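Local coordinates for protein branched-chain-amino-acid aminotransferase (Pseudomonas sp. UW4, PDB 6JIF) that catalyses the pyridoxal-5'-phosphate-dependent transfer of amino groups between branched-chain amino acids and 2-oxo acids, at residues H185-P197 with A222-H235. Numbering follows the deposited sequence.
Sequences HNFQISSYDRAAP and AHFADAIYLDPMTH. With PLP (pyridoxal-5'-phosphate), chain D.
Arg-194 lies across the ring of Tyr-229, and its side chain leads from that ring to the cofactor. Its CB stands over the ring centre, 4.1 Å from the centroid, a CH-pi contact. With chi1 at 52°, CG is tucked between the backbone N and the carbonyl carbon and stays over the same ring, 3.8 Å from Tyr-229 CG; CD continues past Tyr-229 CD2. The chain then bends at chi3 (-71°), and NE comes 3.6 Å from PLP C2A, so that a face of the guanidinium meets the methyl group. Arginine suits this place because its methylenes can lie on an aromatic face while NH1 and NH2 at its planar end donate to the carbonyls of Ser-262 and Gly-201.

Upstream, Gln-188 and Ile-189 pair in parallel with Ala-227 and Ile-228. Gln-188 N donates to Asp-226 O, and Ile-228 N returns a bond to Gln-188 O at 2.9 Å. Glutamine has methylenes to lay over the Phe-224 ring and an amide whose NE2 reaches Asp-316 OD2. Beta-branched Ile-189 and Ile-228 lie on the sheet face opposite Gln-188 and Ala-227, where CD1 of the former presses on CG2 of the latter at 3.5 Å, a tight fit.

Beyond the strands, His-235 NE2 donates to Asp-193 OD1 at 2.7 Å, on the syn side; a carboxylate suits because OD2 remains to accept from Gln-198 N of the second subunit. Strands 185-189 and 227-230, joined through helix 206-221, make a beta-alpha-beta unit; the loop leaving its first strand supplies Arg-194 to the PLP pocket of this class IV aminotransferase.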
ATOM      1  N   HIS B 185      11.947  12.099  23.301  1.00 15.32           N
ATOM      2  CA  HIS B 185      11.199  10.854  23.219  1.00 16.23           C
ATOM      3  C   HIS B 185      12.166   9.778  22.813  1.00 15.44           C
ATOM      4  O   HIS B 185      13.133  10.067  22.104  1.00 15.20           O
ATOM      5  CB  HIS B 185      10.106  10.907  22.135  1.00 17.13           C
ATOM      6  CG  HIS B 185       9.203  12.056  22.308  1.00 23.14           C
ATOM      7  ND1 HIS B 185       7.992  11.956  22.947  1.00 27.00           N
ATOM      8  CD2 HIS B 185       9.386  13.368  22.046  1.00 23.39           C
ATOM      9  CE1 HIS B 185       7.448  13.152  23.044  1.00 24.53           C
ATOM     10  NE2 HIS B 185       8.274  14.028  22.503  1.00 26.12           N
ATOM     11  N   ASN B 186      11.881   8.543  23.238  1.00 13.92           N
ATOM     12  CA  ASN B 186      12.690   7.365  22.894  1.00 13.34           C
ATOM     13  C   ASN B 186      12.043   6.595  21.750  1.00 16.37           C
ATOM     14  O   ASN B 186      10.813   6.463  21.711  1.00 15.17           O
ATOM     15  CB  ASN B 186      12.894   6.424  24.084  1.00 13.62           C
ATOM     16  CG  ASN B 186      13.647   7.112  25.209  1.00 18.60           C
ATOM     17  OD1 ASN B 186      14.424   8.022  24.975  1.00 15.74           O
ATOM     18  ND2 ASN B 186      13.408   6.679  26.450  1.00 20.87           N
ATOM     19  N   PHE B 187      12.884   6.076  20.841  1.00 14.05           N
ATOM     20  CA  PHE B 187      12.414   5.288  19.688  1.00 15.40           C
ATOM     21  C   PHE B 187      13.189   3.986  19.633  1.00 14.42           C
ATOM     22  O   PHE B 187      14.267   3.881  20.227  1.00 15.99           O
ATOM     23  CB  PHE B 187      12.572   6.058  18.353  1.00 16.00           C
ATOM     24  CG  PHE B 187      11.773   7.350  18.281  1.00 13.62           C
ATOM     25  CD1 PHE B 187      12.218   8.479  18.910  1.00 13.86           C
ATOM     26  CD2 PHE B 187      10.568   7.392  17.569  1.00 15.57           C
ATOM     27  CE1 PHE B 187      11.481   9.686  18.829  1.00 17.00           C
ATOM     28  CE2 PHE B 187       9.855   8.540  17.490  1.00 19.03           C
ATOM     29  CZ  PHE B 187      10.317   9.714  18.141  1.00 16.17           C
ATOM     30  N   GLN B 188      12.644   2.982  18.921  1.00 12.97           N
ATOM     31  CA  GLN B 188      13.224   1.638  18.855  1.00 15.75           C
ATOM     32  C   GLN B 188      13.508   1.225  17.413  1.00 15.88           C
ATOM     33  O   GLN B 188      12.630   1.334  16.558  1.00 13.33           O
ATOM     34  CB  GLN B 188      12.275   0.619  19.455  1.00 15.02           C
ATOM     35  CG  GLN B 188      12.880  -0.768  19.543  1.00 17.29           C
ATOM     36  CD  GLN B 188      11.900  -1.757  20.060  1.00 20.31           C
ATOM     37  OE1 GLN B 188      10.806  -1.931  19.525  1.00 20.49           O
ATOM     38  NE2 GLN B 188      12.276  -2.423  21.153  1.00 21.63           N
ATOM     39  N   ILE B 189      14.713   0.740  17.143  1.00 12.82           N
ATOM     40  CA  ILE B 189      14.980   0.203  15.783  1.00 14.64           C
ATOM     41  C   ILE B 189      14.060  -0.969  15.500  1.00 14.43           C
ATOM     42  O   ILE B 189      13.849  -1.841  16.339  1.00 14.96           O
ATOM     43  CB  ILE B 189      16.456  -0.212  15.632  1.00 15.22           C
ATOM     44  CG1 ILE B 189      17.361   1.010  15.717  1.00 14.31           C
ATOM     45  CG2 ILE B 189      16.697  -0.994  14.320  1.00 19.47           C
ATOM     46  CD1 ILE B 189      16.959   2.214  14.861  1.00 20.04           C
ATOM     47  N   SER B 190      13.501  -1.009  14.279  1.00 14.11           N
ATOM     48  CA  SER B 190      12.631  -2.107  13.894  1.00 17.81           C
ATOM     49  C   SER B 190      13.356  -3.061  12.953  1.00 19.56           C
ATOM     50  O   SER B 190      14.230  -2.659  12.190  1.00 16.98           O
ATOM     51  CB  SER B 190      11.379  -1.569  13.190  1.00 20.98           C
ATOM     52  OG  SER B 190      10.557  -2.650  12.751  1.00 19.15           O
ATOM     53  N   SER B 191      12.985  -4.333  13.021  1.00 14.59           N
ATOM     54  CA  SER B 191      13.485  -5.318  12.059  1.00 20.51           C
ATOM     55  C   SER B 191      12.658  -5.345  10.793  1.00 20.66           C
ATOM     56  O   SER B 191      13.059  -6.002   9.806  1.00 16.23           O
ATOM     57  CB  SER B 191      13.483  -6.686  12.685  1.00 22.43           C
ATOM     58  OG  SER B 191      12.152  -7.097  12.890  1.00 26.88           O
ATOM     59  N   TYR B 192      11.551  -4.617  10.778  1.00 14.31           N
ATOM     60  CA  TYR B 192      10.674  -4.645   9.612  1.00 13.40           C
ATOM     61  C   TYR B 192      10.982  -3.504   8.664  1.00 13.66           C
ATOM     62  O   TYR B 192      11.737  -2.603   8.984  1.00 15.77           O
ATOM     63  CB  TYR B 192       9.213  -4.592  10.069  1.00 18.26           C
ATOM     64  CG  TYR B 192       8.818  -5.869  10.816  1.00 14.67           C
ATOM     65  CD1 TYR B 192       8.491  -7.016  10.134  1.00 28.06           C
ATOM     66  CD2 TYR B 192       8.790  -5.896  12.201  1.00 19.60           C
ATOM     67  CE1 TYR B 192       8.169  -8.199  10.814  1.00 32.76           C
ATOM     68  CE2 TYR B 192       8.429  -7.038  12.884  1.00 24.07           C
ATOM     69  CZ  TYR B 192       8.122  -8.178  12.203  1.00 33.91           C
ATOM     70  OH  TYR B 192       7.777  -9.301  12.928  1.00 34.72           O
ATOM     71  N   ASP B 193      10.390  -3.546   7.446  1.00 13.90           N
ATOM     72  CA  ASP B 193      10.629  -2.493   6.454  1.00 11.87           C
ATOM     73  C   ASP B 193       9.362  -1.704   6.111  1.00 13.89           C
ATOM     74  O   ASP B 193       8.333  -2.299   5.802  1.00 18.56           O
ATOM     75  CB  ASP B 193      11.161  -3.093   5.128  1.00 12.18           C
ATOM     76  CG  ASP B 193      12.469  -3.880   5.283  1.00 20.52           C
ATOM     77  OD1 ASP B 193      13.414  -3.346   5.910  1.00 17.57           O
ATOM     78  OD2 ASP B 193      12.555  -5.022   4.751  1.00 16.89           O
ATOM     79  N   ARG B 194       9.444  -0.377   6.074  1.00 14.47           N
ATOM     80  CA  ARG B 194       8.319   0.395   5.532  1.00 11.68           C
ATOM     81  C   ARG B 194       8.325   0.383   4.009  1.00 13.08           C
ATOM     82  O   ARG B 194       7.270   0.605   3.386  1.00 15.93           O
ATOM     83  CB  ARG B 194       8.306   1.866   6.007  1.00 17.73           C
ATOM     84  CG  ARG B 194       9.628   2.615   5.780  1.00 16.15           C
ATOM     85  CD  ARG B 194       9.502   4.140   6.033  1.00 20.66           C
ATOM     86  NE  ARG B 194       8.712   4.819   4.992  1.00 20.14           N
ATOM     87  CZ  ARG B 194       9.209   5.273   3.826  1.00 16.24           C
ATOM     88  NH1 ARG B 194      10.508   5.171   3.531  1.00 13.40           N
ATOM     89  NH2 ARG B 194       8.394   5.909   2.972  1.00 18.77           N
ATOM     90  N   ALA B 195       9.485   0.175   3.395  1.00 15.36           N
ATOM     91  CA  ALA B 195       9.522   0.274   1.937  1.00 16.29           C
ATOM     92  C   ALA B 195      10.655  -0.585   1.415  1.00 16.25           C
ATOM     93  O   ALA B 195      11.625  -0.862   2.119  1.00 15.57           O
ATOM     94  CB  ALA B 195       9.715   1.723   1.450  1.00 18.57           C
ATOM     95  N   ALA B 196      10.541  -0.966   0.138  1.00 13.13           N
ATOM     96  CA  ALA B 196      11.560  -1.789  -0.526  1.00 14.25           C
ATOM     97  C   ALA B 196      12.710  -0.910  -1.017  1.00 16.19           C
ATOM     98  O   ALA B 196      12.569   0.336  -1.107  1.00 15.05           O
ATOM     99  CB  ALA B 196      10.914  -2.489  -1.711  1.00 13.87           C
ATOM    100  N   PRO B 197      13.862  -1.509  -1.339  1.00 13.97           N
ATOM    101  CA  PRO B 197      14.954  -0.683  -1.868  1.00 14.81           C
ATOM    102  C   PRO B 197      14.569   0.074  -3.135  1.00 17.35           C
ATOM    103  O   PRO B 197      14.976   1.223  -3.280  1.00 18.76           O
ATOM    104  CB  PRO B 197      16.088  -1.675  -2.117  1.00 16.44           C
ATOM    105  CG  PRO B 197      15.774  -2.882  -1.180  1.00 16.84           C
ATOM    106  CD  PRO B 197      14.255  -2.923  -1.155  1.00 20.64           C
ATOM    107  N   ALA B 222       6.089  -1.939  23.131  1.00 15.72           N
ATOM    108  CA  ALA B 222       7.322  -1.950  23.901  1.00 19.03           C
ATOM    109  C   ALA B 222       7.604  -0.597  24.572  1.00 22.76           C
ATOM    110  O   ALA B 222       8.667  -0.426  25.172  1.00 20.50           O
ATOM    111  CB  ALA B 222       8.502  -2.371  22.992  1.00 22.54           C
ATOM    112  N   HIS B 223       6.639   0.332  24.503  1.00 15.84           N
ATOM    113  CA  HIS B 223       6.589   1.597  25.239  1.00 16.19           C
ATOM    114  C   HIS B 223       7.489   2.658  24.616  1.00 19.65           C
ATOM    115  O   HIS B 223       7.799   3.645  25.247  1.00 15.65           O
ATOM    116  CB  HIS B 223       6.937   1.398  26.726  1.00 16.82           C
ATOM    117  CG  HIS B 223       6.000   0.480  27.425  1.00 17.77           C
ATOM    118  ND1 HIS B 223       4.736   0.872  27.788  1.00 24.28           N
ATOM    119  CD2 HIS B 223       6.111  -0.824  27.782  1.00 22.32           C
ATOM    120  CE1 HIS B 223       4.127  -0.130  28.408  1.00 28.15           C
ATOM    121  NE2 HIS B 223       4.937  -1.173  28.408  1.00 24.30           N
ATOM    122  N   PHE B 224       7.820   2.515  23.325  1.00 17.98           N
ATOM    123  CA  PHE B 224       8.568   3.529  22.600  1.00 17.43           C
ATOM    124  C   PHE B 224       7.616   4.405  21.799  1.00 19.76           C
ATOM    125  O   PHE B 224       6.495   4.007  21.477  1.00 18.01           O
ATOM    126  CB  PHE B 224       9.600   2.877  21.654  1.00 13.33           C
ATOM    127  CG  PHE B 224      10.678   2.146  22.424  1.00 14.39           C
ATOM    128  CD1 PHE B 224      11.768   2.844  22.928  1.00 16.87           C
ATOM    129  CD2 PHE B 224      10.583   0.790  22.654  1.00 18.93           C
ATOM    130  CE1 PHE B 224      12.727   2.214  23.693  1.00 23.74           C
ATOM    131  CE2 PHE B 224      11.582   0.132  23.369  1.00 22.17           C
ATOM    132  CZ  PHE B 224      12.659   0.869  23.880  1.00 21.44           C
ATOM    133  N   ALA B 225       8.100   5.603  21.470  1.00 15.96           N
ATOM    134  CA  ALA B 225       7.244   6.524  20.723  1.00 15.42           C
ATOM    135  C   ALA B 225       6.926   5.987  19.326  1.00 16.81           C
ATOM    136  O   ALA B 225       5.797   6.168  18.849  1.00 16.92           O
ATOM    137  CB  ALA B 225       7.865   7.932  20.652  1.00 14.88           C
ATOM    138  N   ASP B 226       7.887   5.345  18.658  1.00 15.88           N
ATOM    139  CA  ASP B 226       7.646   4.754  17.339  1.00 12.77           C
ATOM    140  C   ASP B 226       8.834   3.876  16.986  1.00 14.44           C
ATOM    141  O   ASP B 226       9.804   3.766  17.734  1.00 13.43           O
ATOM    142  CB  ASP B 226       7.400   5.831  16.262  1.00 14.17           C
ATOM    143  CG  ASP B 226       6.411   5.374  15.158  1.00 18.76           C
ATOM    144  OD1 ASP B 226       6.331   4.181  14.766  1.00 16.62           O
ATOM    145  OD2 ASP B 226       5.698   6.247  14.643  1.00 20.40           O
ATOM    146  N   ALA B 227       8.726   3.238  15.820  1.00 12.88           N
ATOM    147  CA  ALA B 227       9.793   2.451  15.228  1.00 17.99           C
ATOM    148  C   ALA B 227      10.655   3.352  14.361  1.00 17.62           C
ATOM    149  O   ALA B 227      10.174   4.318  13.772  1.00 19.79           O
ATOM    150  CB  ALA B 227       9.213   1.333  14.364  1.00 18.17           C
ATOM    151  N   ILE B 228      11.930   3.024  14.293  1.00 16.09           N
ATOM    152  CA  ILE B 228      12.842   3.642  13.338  1.00 17.43           C
ATOM    153  C   ILE B 228      13.195   2.563  12.321  1.00 15.00           C
ATOM    154  O   ILE B 228      13.458   1.415  12.690  1.00 14.74           O
ATOM    155  CB  ILE B 228      14.094   4.219  14.025  1.00 19.16           C
ATOM    156  CG1 ILE B 228      13.737   5.503  14.768  1.00 16.24           C
ATOM    157  CG2 ILE B 228      15.159   4.555  12.988  1.00 15.88           C
ATOM    158  CD1 ILE B 228      14.884   6.082  15.627  1.00 15.69           C
ATOM    159  N   TYR B 229      13.164   2.932  11.049  1.00 12.81           N
ATOM    160  CA  TYR B 229      13.387   2.033   9.908  1.00 15.04           C
ATOM    161  C   TYR B 229      14.776   2.277   9.363  1.00 10.99           C
ATOM    162  O   TYR B 229      15.187   3.444   9.191  1.00 14.84           O
ATOM    163  CB  TYR B 229      12.344   2.261   8.805  1.00 15.29           C
ATOM    164  CG  TYR B 229      10.967   2.004   9.333  1.00 15.48           C
ATOM    165  CD1 TYR B 229      10.507   0.705   9.424  1.00 11.10           C
ATOM    166  CD2 TYR B 229      10.170   3.058   9.833  1.00 14.71           C
ATOM    167  CE1 TYR B 229       9.253   0.439   9.956  1.00 15.74           C
ATOM    168  CE2 TYR B 229       8.907   2.812  10.393  1.00 13.39           C
ATOM    169  CZ  TYR B 229       8.474   1.483  10.468  1.00 16.05           C
ATOM    170  OH  TYR B 229       7.234   1.196  10.993  1.00 14.66           O
ATOM    171  N   LEU B 230      15.479   1.172   9.104  1.00 11.70           N
ATOM    172  CA  LEU B 230      16.797   1.168   8.494  1.00 12.44           C
ATOM    173  C   LEU B 230      16.673   0.891   7.001  1.00 11.76           C
ATOM    174  O   LEU B 230      15.629   0.453   6.514  1.00 13.87           O
ATOM    175  CB  LEU B 230      17.713   0.109   9.159  1.00 11.98           C
ATOM    176  CG  LEU B 230      17.861   0.289  10.690  1.00 12.35           C
ATOM    177  CD1 LEU B 230      18.915  -0.670  11.143  1.00 13.94           C
ATOM    178  CD2 LEU B 230      18.262   1.703  11.123  1.00 15.45           C
ATOM    179  N   ASP B 231      17.777   1.065   6.298  1.00 12.18           N
ATOM    180  CA  ASP B 231      17.738   0.780   4.846  1.00 12.55           C
ATOM    181  C   ASP B 231      17.333  -0.676   4.609  1.00 12.77           C
ATOM    182  O   ASP B 231      17.805  -1.580   5.318  1.00 14.09           O
ATOM    183  CB  ASP B 231      19.075   1.104   4.199  1.00 13.16           C
ATOM    184  CG  ASP B 231      20.130   0.120   4.523  1.00 20.65           C
ATOM    185  OD1 ASP B 231      20.646   0.205   5.652  1.00 17.37           O
ATOM    186  OD2 ASP B 231      20.469  -0.698   3.655  1.00 20.41           O
ATOM    187  N   PRO B 232      16.409  -0.932   3.682  1.00 14.26           N
ATOM    188  CA  PRO B 232      15.838  -2.261   3.582  1.00 14.76           C
ATOM    189  C   PRO B 232      16.818  -3.283   3.017  1.00 15.90           C
ATOM    190  O   PRO B 232      16.673  -4.479   3.308  1.00 17.81           O
ATOM    191  CB  PRO B 232      14.616  -2.035   2.662  1.00 14.56           C
ATOM    192  CG  PRO B 232      14.924  -0.747   1.904  1.00 17.30           C
ATOM    193  CD  PRO B 232      15.606   0.082   2.988  1.00 13.49           C
ATOM    194  N   MET B 233      17.859  -2.860   2.263  1.00 14.27           N
ATOM    195  CA  MET B 233      18.786  -3.852   1.693  1.00 16.31           C
ATOM    196  C   MET B 233      19.721  -4.431   2.752  1.00 20.02           C
ATOM    197  O   MET B 233      20.028  -5.626   2.729  1.00 19.40           O
ATOM    198  CB  MET B 233      19.585  -3.211   0.570  1.00 15.83           C
ATOM    199  CG  MET B 233      20.372  -4.247  -0.233  1.00 19.39           C
ATOM    200  SD  MET B 233      20.833  -3.707  -1.862  1.00 23.95           S
ATOM    201  CE  MET B 233      19.312  -4.029  -2.815  1.00 21.00           C
ATOM    202  N   THR B 234      20.205  -3.596   3.702  1.00 20.68           N
ATOM    203  CA  THR B 234      21.256  -4.048   4.627  1.00 19.07           C
ATOM    204  C   THR B 234      20.962  -3.838   6.094  1.00 14.90           C
ATOM    205  O   THR B 234      21.681  -4.413   6.931  1.00 15.31           O
ATOM    206  CB  THR B 234      22.622  -3.376   4.322  1.00 19.62           C
ATOM    207  OG1 THR B 234      22.589  -1.986   4.639  1.00 18.61           O
ATOM    208  CG2 THR B 234      22.975  -3.506   2.845  1.00 22.92           C
ATOM    209  N   HIS B 235      20.001  -2.990   6.446  1.00 14.02           N
ATOM    210  CA  HIS B 235      19.720  -2.674   7.842  1.00 13.49           C
ATOM    211  C   HIS B 235      20.999  -2.244   8.538  1.00 15.05           C
ATOM    212  O   HIS B 235      21.260  -2.566   9.707  1.00 15.89           O
ATOM    213  CB  HIS B 235      19.043  -3.826   8.562  1.00 17.70           C
ATOM    214  CG  HIS B 235      17.588  -3.899   8.242  1.00 17.60           C
ATOM    215  ND1 HIS B 235      16.606  -3.793   9.195  1.00 22.42           N
ATOM    216  CD2 HIS B 235      16.946  -4.053   7.059  1.00 20.37           C
ATOM    217  CE1 HIS B 235      15.414  -3.842   8.614  1.00 18.95           C
ATOM    218  NE2 HIS B 235      15.591  -4.030   7.325  1.00 20.00           N
TER
HETATM  219  N1  PLP D 401       8.921  10.498   6.481  1.00 18.12           N
HETATM  220  C2  PLP D 401       7.860   9.754   6.062  1.00 21.86           C
HETATM  221  C2A PLP D 401       8.072   8.277   5.953  1.00 21.89           C
HETATM  222  C3  PLP D 401       6.660  10.366   5.697  1.00 26.89           C
HETATM  223  O3  PLP D 401       5.625   9.602   5.225  1.00 27.39           O
HETATM  224  C4  PLP D 401       6.528  11.775   5.812  1.00 26.24           C
HETATM  225  C4A PLP D 401       5.324  12.503   5.244  1.00 21.50           C
HETATM  226  C5  PLP D 401       7.651  12.489   6.273  1.00 21.81           C
HETATM  227  C6  PLP D 401       8.809  11.839   6.575  1.00 23.87           C
HETATM  228  C5A PLP D 401       7.670  13.964   6.527  1.00 22.42           C
HETATM  229  O4P PLP D 401       7.287  14.669   5.408  1.00 20.87           O
HETATM  230  P   PLP D 401       6.820  16.184   5.586  1.00 18.33           P
HETATM  231  O1P PLP D 401       7.895  16.967   6.300  1.00 17.61           O
HETATM  232  O2P PLP D 401       6.690  16.642   4.126  1.00 15.20           O
HETATM  233  O3P PLP D 401       5.521  16.280   6.380  1.00 20.47           O
HETATM  234  O   HOH W   1      14.201  -1.307   9.691  1.00 15.55           O
HETATM  235  O   HOH W   2      16.752  -3.709  11.782  1.00 42.14           O
HETATM  236  O   HOH W   3      13.300  -0.683   6.564  1.00 15.68           O
HETATM  237  O   HOH W   4      15.033  -5.949   4.968  1.00 19.96           O